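Local coordinates for protein cell Inhibiting Factor (CifBp) (Burkholderia pseudomallei, PDB 3GQM) that deamidates a glutamine side chain of host NEDD8, abolishing cullin-RING ubiquitin ligase activity and so inhibiting the host cell cycle, at residues D56-L61 with D123-E128; L106-I111 with K160-L165; T174-Q179 with S201-L206; R227-I232 with V242-L247. One frame throughout, in Å; residues are numbered along the deposited sequence.

Contact 1: D56-L61 with D123-E128; sequences DRYDTL and DPTSIE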
loop_
_atom_site.group_PDB
_atom_site.type_symbol
_atom_site.label_atom_id
_atom_site.label_comp_id
_atom_site.label_asym_id
_atom_site.label_seq_id
_atom_site.Cartn_x
_atom_site.Cartn_y
_atom_site.Cartn_z
ATOM N N ASP A 56 -0.157 -8.556 -10.434
ATOM C CA ASP A 56 0.510 -7.361 -10.962
ATOM C C ASP A 56 0.003 -6.885 -12.318
ATOM O O ASP A 56 0.693 -6.120 -12.983
ATOM C CB ASP A 56 2.025 -7.546 -11.003
ATOM C CG ASP A 56 2.439 -8.721 -11.881
ATOM O OD1 ASP A 56 3.631 -9.052 -11.854
ATOM O OD2 ASP A 56 1.580 -9.325 -12.579
ATOM N N ARG A 57 -1.186 -7.307 -12.733
ATOM C CA ARG A 57 -1.768 -6.714 -13.958
ATOM C C ARG A 57 -2.556 -5.493 -13.535
ATOM O O ARG A 57 -3.519 -5.619 -12.779
ATOM C CB ARG A 57 -2.682 -7.711 -14.686
ATOM N N TYR A 58 -2.179 -4.318 -14.012
ATOM C CA TYR A 58 -2.774 -3.077 -13.485
ATOM C C TYR A 58 -3.577 -2.272 -14.496
ATOM O O TYR A 58 -4.114 -1.212 -14.162
ATOM C CB TYR A 58 -1.712 -2.168 -12.889
ATOM C CG TYR A 58 -0.866 -2.744 -11.792
ATOM C CD1 TYR A 58 -1.428 -3.229 -10.608
ATOM C CD2 TYR A 58 0.523 -2.761 -11.915
ATOM C CE1 TYR A 58 -0.626 -3.729 -9.608
ATOM C CE2 TYR A 58 1.312 -3.250 -10.938
ATOM C CZ TYR A 58 0.740 -3.742 -9.775
ATOM O OH TYR A 58 1.591 -4.217 -8.790
ATOM N N ASP A 59 -3.629 -2.763 -15.735
ATOM C CA ASP A 59 -4.311 -2.086 -16.827
ATOM C C ASP A 59 -5.735 -2.562 -16.937
ATOM O O ASP A 59 -6.479 -1.967 -17.671
ATOM C CB ASP A 59 -3.586 -2.312 -18.176
ATOM C CG ASP A 59 -3.383 -3.781 -18.489
ATOM O OD1 ASP A 59 -2.526 -4.419 -17.826
ATOM O OD2 ASP A 59 -4.063 -4.295 -19.393
ATOM N N THR A 60 -6.069 -3.636 -16.213
ATOM C CA THR A 60 -7.392 -4.265 -16.045
ATOM C C THR A 60 -7.966 -4.011 -14.617
ATOM O O THR A 60 -7.204 -3.841 -13.660
ATOM C CB THR A 60 -7.230 -5.762 -16.211
ATOM O OG1 THR A 60 -7.297 -6.067 -17.610
ATOM C CG2 THR A 60 -8.329 -6.596 -15.486
ATOM N N LEU A 61 -9.290 -3.998 -14.491
ATOM C CA LEU A 61 -9.957 -3.724 -13.211
ATOM C C LEU A 61 -9.542 -4.794 -12.267
ATOM O O LEU A 61 -9.574 -5.983 -12.650
ATOM C CB LEU A 61 -11.485 -3.797 -13.329
ATOM C CG LEU A 61 -12.268 -2.557 -13.786
ATOM C CD1 LEU A 61 -13.719 -2.949 -13.850
ATOM C CD2 LEU A 61 -12.069 -1.305 -12.856
ATOM N N ASP A 123 -4.353 2.390 -13.549
ATOM C CA ASP A 123 -3.043 1.807 -13.473
ATOM C C ASP A 123 -2.249 2.791 -12.678
ATOM O O ASP A 123 -1.894 3.843 -13.199
ATOM C CB ASP A 123 -2.453 1.664 -14.870
ATOM C CG ASP A 123 -1.132 0.941 -14.860
ATOM O OD1 ASP A 123 -0.533 0.695 -13.756
ATOM O OD2 ASP A 123 -0.735 0.597 -15.970
ATOM N N PRO A 124 -2.051 2.490 -11.378
ATOM C CA PRO A 124 -1.324 3.380 -10.506
ATOM C C PRO A 124 0.112 3.500 -10.954
ATOM O O PRO A 124 0.759 4.424 -10.533
ATOM C CB PRO A 124 -1.386 2.677 -9.150
ATOM C CG PRO A 124 -1.707 1.247 -9.474
ATOM C CD PRO A 124 -2.440 1.224 -10.716
ATOM N N THR A 125 0.629 2.585 -11.783
ATOM C CA THR A 125 2.027 2.763 -12.254
ATOM C C THR A 125 2.156 3.840 -13.341
ATOM O O THR A 125 3.262 4.321 -13.602
ATOM C CB THR A 125 2.705 1.446 -12.725
ATOM O OG1 THR A 125 2.020 0.945 -13.877
ATOM C CG2 THR A 125 2.650 0.417 -11.646
ATOM N N SER A 126 1.022 4.248 -13.935
ATOM C CA SER A 126 1.043 5.215 -15.041
ATOM C C SER A 126 0.416 6.577 -14.744
ATOM O O SER A 126 0.583 7.527 -15.537
ATOM C CB SER A 126 0.391 4.617 -16.292
ATOM O OG SER A 126 -0.946 4.250 -16.029
ATOM N N ILE A 127 -0.304 6.703 -13.627
ATOM C CA ILE A 127 -0.839 8.011 -13.254
ATOM C C ILE A 127 0.274 9.079 -13.111
ATOM O O ILE A 127 1.447 8.754 -13.034
ATOM C CB ILE A 127 -1.760 7.944 -11.986
ATOM C CG1 ILE A 127 -1.027 7.260 -10.813
ATOM C CG2 ILE A 127 -3.099 7.252 -12.322
ATOM C CD1 ILE A 127 -1.808 7.267 -9.465
ATOM N N GLU A 128 -0.111 10.353 -13.078
ATOM C CA GLU A 128 0.844 11.448 -12.930
ATOM C C GLU A 128 1.282 11.642 -11.471
ATOM O O GLU A 128 0.437 11.827 -10.595
ATOM C CB GLU A 128 0.223 12.747 -13.452
ATOM C CG GLU A 128 1.214 13.634 -14.199
ATOM C CD GLU A 128 1.236 13.348 -15.694
ATOM O OE1 GLU A 128 0.372 13.903 -16.417
ATOM O OE2 GLU A 128 2.112 12.581 -16.158
#

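Contact 2: L106-I111 with K160-L165; sequences LSANNI and KFLIDL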
loop_
_atom_site.group_PDB
_atom_site.type_symbol
_atom_site.label_atom_id
_atom_site.label_comp_id
_atom_site.label_asym_id
_atom_site.label_seq_id
_atom_site.Cartn_x
_atom_site.Cartn_y
_atom_site.Cartn_z
ATOM N N LEU A 106 3.601 -3.777 -4.669
ATOM C CA LEU A 106 2.486 -4.632 -5.004
ATOM C C LEU A 106 1.296 -4.426 -4.055
ATOM O O LEU A 106 0.141 -4.477 -4.519
ATOM C CB LEU A 106 2.930 -6.105 -4.977
ATOM C CG LEU A 106 1.904 -7.133 -5.523
ATOM C CD1 LEU A 106 1.704 -6.922 -7.037
ATOM C CD2 LEU A 106 2.326 -8.571 -5.242
ATOM N N SER A 107 1.562 -4.222 -2.750
ATOM C CA SER A 107 0.475 -3.923 -1.798
ATOM C C SER A 107 -0.136 -2.543 -2.046
ATOM O O SER A 107 -1.365 -2.417 -2.139
ATOM C CB SER A 107 0.905 -4.071 -0.330
ATOM O OG SER A 107 1.950 -3.124 0.007
ATOM N N ALA A 108 0.714 -1.526 -2.238
ATOM C CA ALA A 108 0.235 -0.178 -2.469
ATOM C C ALA A 108 -0.514 -0.077 -3.815
ATOM O O ALA A 108 -1.578 0.560 -3.893
ATOM C CB ALA A 108 1.413 0.858 -2.411
ATOM N N ASN A 109 0.050 -0.645 -4.872
ATOM C CA ASN A 109 -0.592 -0.582 -6.184
ATOM C C ASN A 109 -2.003 -1.228 -6.179
ATOM O O ASN A 109 -2.945 -0.647 -6.645
ATOM C CB ASN A 109 0.306 -1.221 -7.258
ATOM C CG ASN A 109 1.470 -0.341 -7.658
ATOM O OD1 ASN A 109 1.488 0.866 -7.413
ATOM N ND2 ASN A 109 2.475 -0.953 -8.218
ATOM N N ASN A 110 -2.120 -2.408 -5.608
ATOM C CA ASN A 110 -3.395 -3.123 -5.550
ATOM C C ASN A 110 -4.446 -2.562 -4.592
ATOM O O ASN A 110 -5.621 -2.467 -4.956
ATOM C CB ASN A 110 -3.121 -4.602 -5.300
ATOM C CG ASN A 110 -2.629 -5.276 -6.579
ATOM O OD1 ASN A 110 -3.323 -5.209 -7.596
ATOM N ND2 ASN A 110 -1.395 -5.835 -6.568
ATOM N N ILE A 111 -4.032 -2.164 -3.380
ATOM C CA ILE A 111 -4.992 -1.496 -2.467
ATOM C C ILE A 111 -5.448 -0.136 -3.020
ATOM O O ILE A 111 -6.625 0.262 -2.848
ATOM C CB ILE A 111 -4.427 -1.366 -1.023
ATOM C CG1 ILE A 111 -4.356 -2.780 -0.373
ATOM C CG2 ILE A 111 -5.296 -0.374 -0.212
ATOM C CD1 ILE A 111 -3.361 -2.894 0.821
ATOM N N LYS A 160 7.330 2.304 -1.156
ATOM C CA LYS A 160 6.053 2.705 -1.724
ATOM C C LYS A 160 4.988 2.383 -0.668
ATOM O O LYS A 160 5.023 1.306 -0.050
ATOM C CB LYS A 160 5.798 1.874 -2.993
ATOM C CG LYS A 160 4.978 2.609 -4.009
ATOM C CD LYS A 160 5.099 1.981 -5.414
ATOM C CE LYS A 160 4.219 2.742 -6.399
ATOM N NZ LYS A 160 4.288 2.151 -7.794
ATOM N N PHE A 161 4.057 3.311 -0.442
ATOM C CA PHE A 161 3.037 3.125 0.576
ATOM C C PHE A 161 1.877 4.088 0.279
ATOM O O PHE A 161 1.972 4.966 -0.549
ATOM C CB PHE A 161 3.622 3.320 2.019
ATOM C CG PHE A 161 4.102 4.730 2.319
ATOM C CD1 PHE A 161 3.269 5.643 2.937
ATOM C CD2 PHE A 161 5.419 5.114 2.033
ATOM C CE1 PHE A 161 3.706 6.970 3.231
ATOM C CE2 PHE A 161 5.891 6.400 2.327
ATOM C CZ PHE A 161 5.013 7.351 2.940
ATOM N N LEU A 162 0.779 3.917 0.976
ATOM C CA LEU A 162 -0.390 4.755 0.758
ATOM C C LEU A 162 -0.691 5.599 2.006
ATOM O O LEU A 162 -0.484 5.151 3.118
ATOM C CB LEU A 162 -1.590 3.859 0.470
ATOM C CG LEU A 162 -1.536 2.860 -0.694
ATOM C CD1 LEU A 162 -2.909 2.104 -0.812
ATOM C CD2 LEU A 162 -1.304 3.611 -1.988
ATOM N N ILE A 163 -1.177 6.810 1.763
ATOM C CA ILE A 163 -1.799 7.638 2.768
ATOM C C ILE A 163 -3.285 7.741 2.433
ATOM O O ILE A 163 -3.627 8.241 1.374
ATOM C CB ILE A 163 -1.199 9.060 2.764
ATOM C CG1 ILE A 163 0.306 8.970 3.076
ATOM C CG2 ILE A 163 -1.896 9.875 3.835
ATOM C CD1 ILE A 163 1.150 10.141 2.588
ATOM N N ASP A 164 -4.145 7.256 3.329
ATOM C CA ASP A 164 -5.582 7.342 3.154
ATOM C C ASP A 164 -6.116 8.634 3.836
ATOM O O ASP A 164 -5.839 8.878 5.016
ATOM C CB ASP A 164 -6.195 6.111 3.791
ATOM C CG ASP A 164 -7.678 5.938 3.451
ATOM O OD1 ASP A 164 -8.267 6.774 2.762
ATOM O OD2 ASP A 164 -8.264 4.960 3.917
ATOM N N LEU A 165 -6.824 9.448 3.088
ATOM C CA LEU A 165 -7.396 10.720 3.585
ATOM C C LEU A 165 -8.927 10.704 3.453
ATOM O O LEU A 165 -9.491 11.374 2.582
ATOM C CB LEU A 165 -6.822 11.911 2.783
ATOM C CG LEU A 165 -5.291 12.013 2.780
ATOM C CD1 LEU A 165 -4.787 12.942 1.684
ATOM C CD2 LEU A 165 -4.776 12.527 4.126
HETATM O O HOH W 1 3.222 -0.636 0.801
HETATM O O HOH W 2 5.040 -0.211 -8.580
#

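Contact 3: T174-Q179 with S201-L206; sequences TAYIIQ and SDPVSL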
loop_
_atom_site.group_PDB
_atom_site.type_symbol
_atom_site.label_atom_id
_atom_site.label_comp_id
_atom_site.label_asym_id
_atom_site.label_seq_id
_atom_site.Cartn_x
_atom_site.Cartn_y
_atom_site.Cartn_z
ATOM N N THR A 174 -7.796 13.833 8.373
ATOM C CA THR A 174 -7.180 12.754 9.114
ATOM C C THR A 174 -6.528 11.856 8.097
ATOM O O THR A 174 -7.009 11.756 6.973
ATOM C CB THR A 174 -8.268 11.954 9.852
ATOM O OG1 THR A 174 -9.008 12.870 10.650
ATOM C CG2 THR A 174 -7.683 10.892 10.749
ATOM N N ALA A 175 -5.415 11.245 8.494
ATOM C CA ALA A 175 -4.596 10.459 7.594
ATOM C C ALA A 175 -4.301 9.135 8.255
ATOM O O ALA A 175 -4.004 9.101 9.441
ATOM C CB ALA A 175 -3.277 11.194 7.306
ATOM N N TYR A 176 -4.334 8.060 7.476
ATOM C CA TYR A 176 -3.935 6.745 7.912
ATOM C C TYR A 176 -2.904 6.185 6.915
ATOM O O TYR A 176 -2.928 6.551 5.726
ATOM C CB TYR A 176 -5.159 5.837 7.906
ATOM C CG TYR A 176 -6.271 6.376 8.778
ATOM C CD1 TYR A 176 -6.273 6.127 10.160
ATOM C CD2 TYR A 176 -7.286 7.138 8.241
ATOM C CE1 TYR A 176 -7.288 6.596 10.973
ATOM C CE2 TYR A 176 -8.306 7.644 9.049
ATOM C CZ TYR A 176 -8.306 7.349 10.419
ATOM O OH TYR A 176 -9.290 7.860 11.222
ATOM N N ILE A 177 -2.023 5.308 7.395
ATOM C CA ILE A 177 -1.035 4.642 6.554
ATOM C C ILE A 177 -1.496 3.239 6.181
ATOM O O ILE A 177 -1.977 2.489 7.027
ATOM C CB ILE A 177 0.385 4.546 7.252
ATOM C CG1 ILE A 177 0.852 5.958 7.693
ATOM C CG2 ILE A 177 1.478 3.762 6.310
ATOM C CD1 ILE A 177 1.154 6.858 6.483
ATOM N N ILE A 178 -1.317 2.883 4.917
ATOM C CA ILE A 178 -1.417 1.490 4.488
ATOM C C ILE A 178 -0.094 1.116 3.786
ATOM O O ILE A 178 0.349 1.831 2.901
ATOM C CB ILE A 178 -2.619 1.301 3.541
ATOM C CG1 ILE A 178 -3.894 1.869 4.184
ATOM C CG2 ILE A 178 -2.825 -0.202 3.145
ATOM C CD1 ILE A 178 -5.174 1.730 3.313
ATOM N N GLN A 179 0.558 0.038 4.210
ATOM C CA GLN A 179 1.838 -0.368 3.591
ATOM C C GLN A 179 2.107 -1.824 3.884
ATOM O O GLN A 179 1.472 -2.430 4.788
ATOM C CB GLN A 179 2.985 0.458 4.211
ATOM C CG GLN A 179 3.252 0.007 5.697
ATOM C CD GLN A 179 4.482 0.711 6.319
ATOM O OE1 GLN A 179 5.444 1.080 5.611
ATOM N NE2 GLN A 179 4.446 0.900 7.650
ATOM N N SER A 201 -6.023 1.781 11.620
ATOM C CA SER A 201 -6.957 2.873 12.004
ATOM C C SER A 201 -6.329 3.831 12.971
ATOM O O SER A 201 -7.024 4.507 13.705
ATOM C CB SER A 201 -8.221 2.321 12.666
ATOM O OG SER A 201 -8.649 1.163 11.986
ATOM N N ASP A 202 -5.010 3.904 12.950
ATOM C CA ASP A 202 -4.273 4.816 13.794
ATOM C C ASP A 202 -3.987 6.100 13.076
ATOM O O ASP A 202 -3.107 6.122 12.224
ATOM C CB ASP A 202 -2.943 4.166 14.151
ATOM C CG ASP A 202 -2.250 4.856 15.292
ATOM O OD1 ASP A 202 -2.744 5.950 15.727
ATOM O OD2 ASP A 202 -1.200 4.316 15.732
ATOM N N PRO A 203 -4.671 7.199 13.433
ATOM C CA PRO A 203 -4.440 8.423 12.633
ATOM C C PRO A 203 -2.992 8.894 12.765
ATOM O O PRO A 203 -2.373 8.746 13.834
ATOM C CB PRO A 203 -5.379 9.460 13.242
ATOM C CG PRO A 203 -6.242 8.688 14.324
ATOM C CD PRO A 203 -5.523 7.431 14.625
ATOM N N VAL A 204 -2.465 9.431 11.667
ATOM C CA VAL A 204 -1.111 9.940 11.609
ATOM C C VAL A 204 -1.134 11.462 11.474
ATOM O O VAL A 204 -2.070 12.060 10.884
ATOM C CB VAL A 204 -0.316 9.281 10.430
ATOM C CG1 VAL A 204 0.920 10.049 10.167
ATOM C CG2 VAL A 204 0.026 7.857 10.829
ATOM N N SER A 205 -0.121 12.096 12.062
ATOM C CA SER A 205 0.000 13.539 12.005
ATOM C C SER A 205 0.253 14.044 10.569
ATOM O O SER A 205 1.268 13.685 9.970
ATOM C CB SER A 205 1.159 13.986 12.911
ATOM O OG SER A 205 1.402 15.359 12.673
ATOM N N LEU A 206 -0.628 14.890 10.028
ATOM C CA LEU A 206 -0.351 15.535 8.721
ATOM C C LEU A 206 0.919 16.385 8.774
ATOM O O LEU A 206 1.672 16.482 7.778
ATOM C CB LEU A 206 -1.555 16.318 8.194
ATOM C CG LEU A 206 -2.499 15.284 7.550
ATOM C CD1 LEU A 206 -3.906 15.430 8.072
ATOM C CD2 LEU A 206 -2.438 15.353 6.041
HETATM O O HOH W 3 -4.604 12.271 11.064
HETATM O O HOH W 4 -2.244 4.524 10.146
#

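Contact 4: R227-I232 with V242-L247; sequences RLLASI and VDIKKL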
loop_
_atom_site.group_PDB
_atom_site.type_symbol
_atom_site.label_atom_id
_atom_site.label_comp_id
_atom_site.label_asym_id
_atom_site.label_seq_id
_atom_site.Cartn_x
_atom_site.Cartn_y
_atom_site.Cartn_z
ATOM N N ARG A 227 12.859 9.353 14.551
ATOM C CA ARG A 227 11.555 9.460 15.208
ATOM C C ARG A 227 10.393 9.684 14.237
ATOM O O ARG A 227 9.309 9.171 14.454
ATOM C CB ARG A 227 11.560 10.505 16.339
ATOM C CG ARG A 227 12.328 9.987 17.562
ATOM C CD ARG A 227 11.520 10.116 18.854
ATOM N NE ARG A 227 12.321 9.918 20.073
ATOM C CZ ARG A 227 13.356 10.685 20.429
ATOM N NH1 ARG A 227 13.761 11.685 19.649
ATOM N NH2 ARG A 227 14.014 10.432 21.559
ATOM N N LEU A 228 10.610 10.451 13.179
ATOM C CA LEU A 228 9.566 10.634 12.189
ATOM C C LEU A 228 9.215 9.283 11.554
ATOM O O LEU A 228 8.034 8.914 11.456
ATOM C CB LEU A 228 9.978 11.605 11.090
ATOM C CG LEU A 228 9.884 13.092 11.381
ATOM C CD1 LEU A 228 10.362 13.847 10.128
ATOM C CD2 LEU A 228 8.446 13.488 11.741
ATOM N N LEU A 229 10.249 8.539 11.174
ATOM C CA LEU A 229 10.082 7.243 10.542
ATOM C C LEU A 229 9.370 6.232 11.433
ATOM O O LEU A 229 8.404 5.553 10.977
ATOM C CB LEU A 229 11.422 6.683 10.048
ATOM C CG LEU A 229 12.038 7.436 8.853
ATOM C CD1 LEU A 229 13.490 7.064 8.714
ATOM C CD2 LEU A 229 11.280 7.199 7.502
ATOM N N ALA A 230 9.850 6.118 12.678
ATOM C CA ALA A 230 9.256 5.186 13.630
ATOM C C ALA A 230 7.818 5.573 13.908
ATOM O O ALA A 230 6.980 4.714 14.100
ATOM C CB ALA A 230 10.015 5.187 14.940
ATOM N N SER A 231 7.550 6.866 13.979
ATOM C CA SER A 231 6.219 7.328 14.366
ATOM C C SER A 231 5.165 7.101 13.272
ATOM O O SER A 231 4.034 6.712 13.551
ATOM C CB SER A 231 6.296 8.786 14.804
ATOM O OG SER A 231 5.024 9.348 14.784
ATOM N N ILE A 232 5.561 7.297 12.018
ATOM C CA ILE A 232 4.672 7.205 10.917
ATOM C C ILE A 232 4.611 5.755 10.373
ATOM O O ILE A 232 3.569 5.301 9.975
ATOM C CB ILE A 232 5.149 8.173 9.792
ATOM C CG1 ILE A 232 5.126 9.622 10.291
ATOM C CG2 ILE A 232 4.276 8.047 8.554
ATOM C CD1 ILE A 232 5.636 10.692 9.195
ATOM N N VAL A 242 14.586 1.503 13.725
ATOM C CA VAL A 242 14.827 2.234 12.497
ATOM C C VAL A 242 16.348 2.381 12.209
ATOM O O VAL A 242 17.112 2.709 13.114
ATOM C CB VAL A 242 14.126 3.594 12.546
ATOM C CG1 VAL A 242 14.400 4.383 11.307
ATOM C CG2 VAL A 242 12.598 3.399 12.694
ATOM N N ASP A 243 16.783 2.131 10.966
ATOM C CA ASP A 243 18.200 2.298 10.619
ATOM C C ASP A 243 18.389 3.417 9.602
ATOM O O ASP A 243 18.301 3.188 8.392
ATOM C CB ASP A 243 18.788 0.960 10.110
ATOM C CG ASP A 243 20.324 1.013 9.897
ATOM O OD1 ASP A 243 20.992 2.063 10.169
ATOM O OD2 ASP A 243 20.861 -0.033 9.474
ATOM N N ILE A 244 18.623 4.642 10.064
ATOM C CA ILE A 244 18.748 5.743 9.096
ATOM C C ILE A 244 19.979 5.660 8.160
ATOM O O ILE A 244 20.001 6.321 7.134
ATOM C CB ILE A 244 18.601 7.165 9.721
ATOM C CG1 ILE A 244 19.802 7.521 10.615
ATOM C CG2 ILE A 244 17.260 7.319 10.405
ATOM C CD1 ILE A 244 20.736 8.429 9.914
ATOM N N LYS A 245 20.969 4.824 8.494
ATOM C CA LYS A 245 22.100 4.584 7.606
ATOM C C LYS A 245 21.689 3.923 6.294
ATOM O O LYS A 245 22.509 3.855 5.392
ATOM C CB LYS A 245 23.165 3.667 8.251
ATOM C CG LYS A 245 23.896 4.188 9.471
ATOM C CD LYS A 245 24.281 2.980 10.366
ATOM C CE LYS A 245 25.682 2.341 10.080
ATOM N NZ LYS A 245 26.030 1.935 8.649
ATOM N N LYS A 246 20.461 3.402 6.191
ATOM C CA LYS A 246 19.993 2.811 4.937
ATOM C C LYS A 246 19.275 3.806 4.035
ATOM O O LYS A 246 18.905 3.485 2.907
ATOM C CB LYS A 246 19.124 1.579 5.211
ATOM C CG LYS A 246 19.797 0.526 6.098
ATOM C CD LYS A 246 20.747 -0.335 5.308
ATOM N N LEU A 247 19.096 5.029 4.510
ATOM C CA LEU A 247 18.459 6.049 3.702
ATOM C C LEU A 247 19.285 6.414 2.479
ATOM O O LEU A 247 20.520 6.477 2.544
ATOM C CB LEU A 247 18.236 7.310 4.527
ATOM C CG LEU A 247 17.173 7.257 5.617
ATOM C CD1 LEU A 247 17.224 8.613 6.326
ATOM C CD2 LEU A 247 15.824 6.985 4.946
#

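Contact 1: D56-L61 with D123-E128
Tyr58 carries this contact: the side chains of Tyr58 and Asp123 cross at about a right angle, with ring and carboxylate planes 38° apart. Tyr58 CB comes first, lying 3.2 Å from Asp123 OD1 and 4.1 Å from CD of Pro124. Farther out, Tyr58 CD2 meets the methyl CG2 of Thr125 at 3.8 Å, and CE2 follows it a little farther off, while the backbone oxygen of Asp56 sits over one face of the ring, toward the rim. The tip, OH, ends on helix 104-116, where Asn109 ND2 offers it a weak hydrogen bond. The backbones meet as well: Asp123 CA makes a C-H...O contact with Tyr58 O at 3.3 Å, an oxygen that also accepts from Lys113.

Asp123 OD1 is itself gripped from within its own loop, by Thr125 N (3.0 Å, an Asx turn) and Thr125 OG1 (2.6 Å), both reaching it from the same face of the carboxylate. With CG anti to the backbone N (chi1 -175°), Asp123 sets OD1 within range of both. OD1 thus takes two bonds that shape its own loop, and toward Tyr58 it offers van der Waals and weakly polar contact.

Contact 2: L106-I111 with K160-L165
Ala108 faces the strand and sets its CB 3.9 Å from Leu162 CD2, where the short side chain lets the axes of helix 106-111 and strand 160-165 approach to 7.1 Å. Leu162 holds CG beside its backbone N (chi1 -57°) and turns its two methyls to the helix. CD2 lies against Ala108, whereas Leu162 CD1 reaches CG2 of Ile111 at 3.5 Å, tighter than usual for two carbons. In Ile111 that branch stands anti to the backbone N (chi1 -70° for CG1), which turns it to the strand.

Lys160 stretches out along its whole length beyond CG and crosses Asn109 at about a right angle. Lys160 NZ gives a 3.1 Å hydrogen bond to Asn109 OD1, arriving in the carbonyl plane on a lone pair. A water accepts from both NZ and Asn109 ND2, so the amide is held through both of its polar atoms. Another water links Ser107 OG, itself bonded to Cys104 O, to the backbone oxygen of Lys160.

A helix starting at the probable catalytic Cys104, packed against an antiparallel sheet whose strand 159-165 begins at the probable catalytic His159, is the arrangement of papain-like enzymes, consistent with membership of clan CA.

Contact 3: T174-Q179 with S201-L206
The ring of Tyr176 rests against the backbone of the loop 201-206. Ser201 O lies at its edge, near the ring plane and 3.4 Å from Tyr176 CE1, while the junction of Asp202 and Pro203 comes up obliquely, with Asp202 C 3.7 Å from Tyr176 CD1. Pro203 adds CG, 4.1 Å from Tyr176 CE1. The ring is also engaged by Arg33 of helix 29-42 in a cation-pi contact, so it touches both the loop and that helix.

The one direct hydrogen bond between the segments runs from Val204 N to Ala175 O at 2.7 Å, nearly straight with an N-H...O angle of 164°. Pro203 CA adds a C-H...O contact to the same oxygen. Two residues farther along each segment, a water accepts from Ile177 N and donates to Asp202 O, bridging backbones that do not bond directly.

Strand 176-178 is an outermost strand of the antiparallel sheet, its other side bonded to strand 159-165 through Tyr176 and Ile178. The loop, between helices 192-199 and 206-212, therefore covers the edge of the sheet. The strand leads into Gln179, the probable third member of a Cys-His-Gln triad, whose OE1 accepts from His159 NE2 and whose NE2 bonds Leu233 O.

Apolar contacts fill in around the bond. Thr174 CG2 and Pro203 CB lie side by side, pointing the same way, 3.7 Å apart. Val204 CG2, beside its own backbone N (chi1 165° for CG1), crosses toward Ile177 CG1 at 3.8 Å, and Leu206 CG stands 4.2 Å from Ala175 CB.

Contact 4: R227-I232 with V242-L247
Val242 straddles the helix surface with its two methyls, CG1 meeting Leu229 CD1 at 3.8 Å and CG2 meeting Ala230 CB at 3.9 Å. This fork is the close part of the contact. It follows from the torsion of the valine, which sets CG1 anti to the backbone N (chi1 178°) and CG2 beside that nitrogen, so that neighbouring residues of the helix each receive one branch. Leu229 crosses Val242 at about a right angle and presents its CB to CG1 as well, while the small Ala230 lets the loop come near the helix backbone.

Beyond the fork the packing thins. Leu229 CD1 goes on to touch Ile244 CG2 at 4.1 Å and approaches Leu247 CD2 only to 4.4 Å. The rest of Ile244 leads away from Leu229, and its side chain lies instead on Asp222, Gln225 and Thr226, one turn and more back along the same helix. On the outer side the chemistry becomes polar: Asp243 turns away from the helix and receives Lys245 N on OD1 at 3.2 Å, an Asx turn that starts the short 3-10 segment 244-246. Lys245 is exposed there, as is Arg227 on the helix, and neither takes part across the contact.

The contact folds the chain after helix 222-233 back against that helix, ahead of strand 253-260. Leu229 also touches Leu157 and Phe217, and Leu247 shares Leu157 with it. Leu228 and Ile232, meanwhile, pack on helix 206-212, and Asp243 pairs by backbone hydrogen bonding with Ala186.

Contact 2 is the buried centre of the chain, contact 1 lies at the surface, and contacts 3 and 4 are partly buried. Contact 1 packs on helix 104-116, which contact 2 holds, through Tyr58 and Pro124. Contacts 2 and 3 belong to one sheet: strands 159-165 and 176-178 are neighbours, and Ile111 touches Ile178. Contact 4 reaches contact 3 through Ile232, which packs near Ile177 and Val204. Chemistry changes with place: a lysine-amide bond and waters beside tight aliphatic packing in contact 2, a backbone bond at the sheet edge in contact 3, purely apolar contact in contact 4, and weakly polar packing in contact 1.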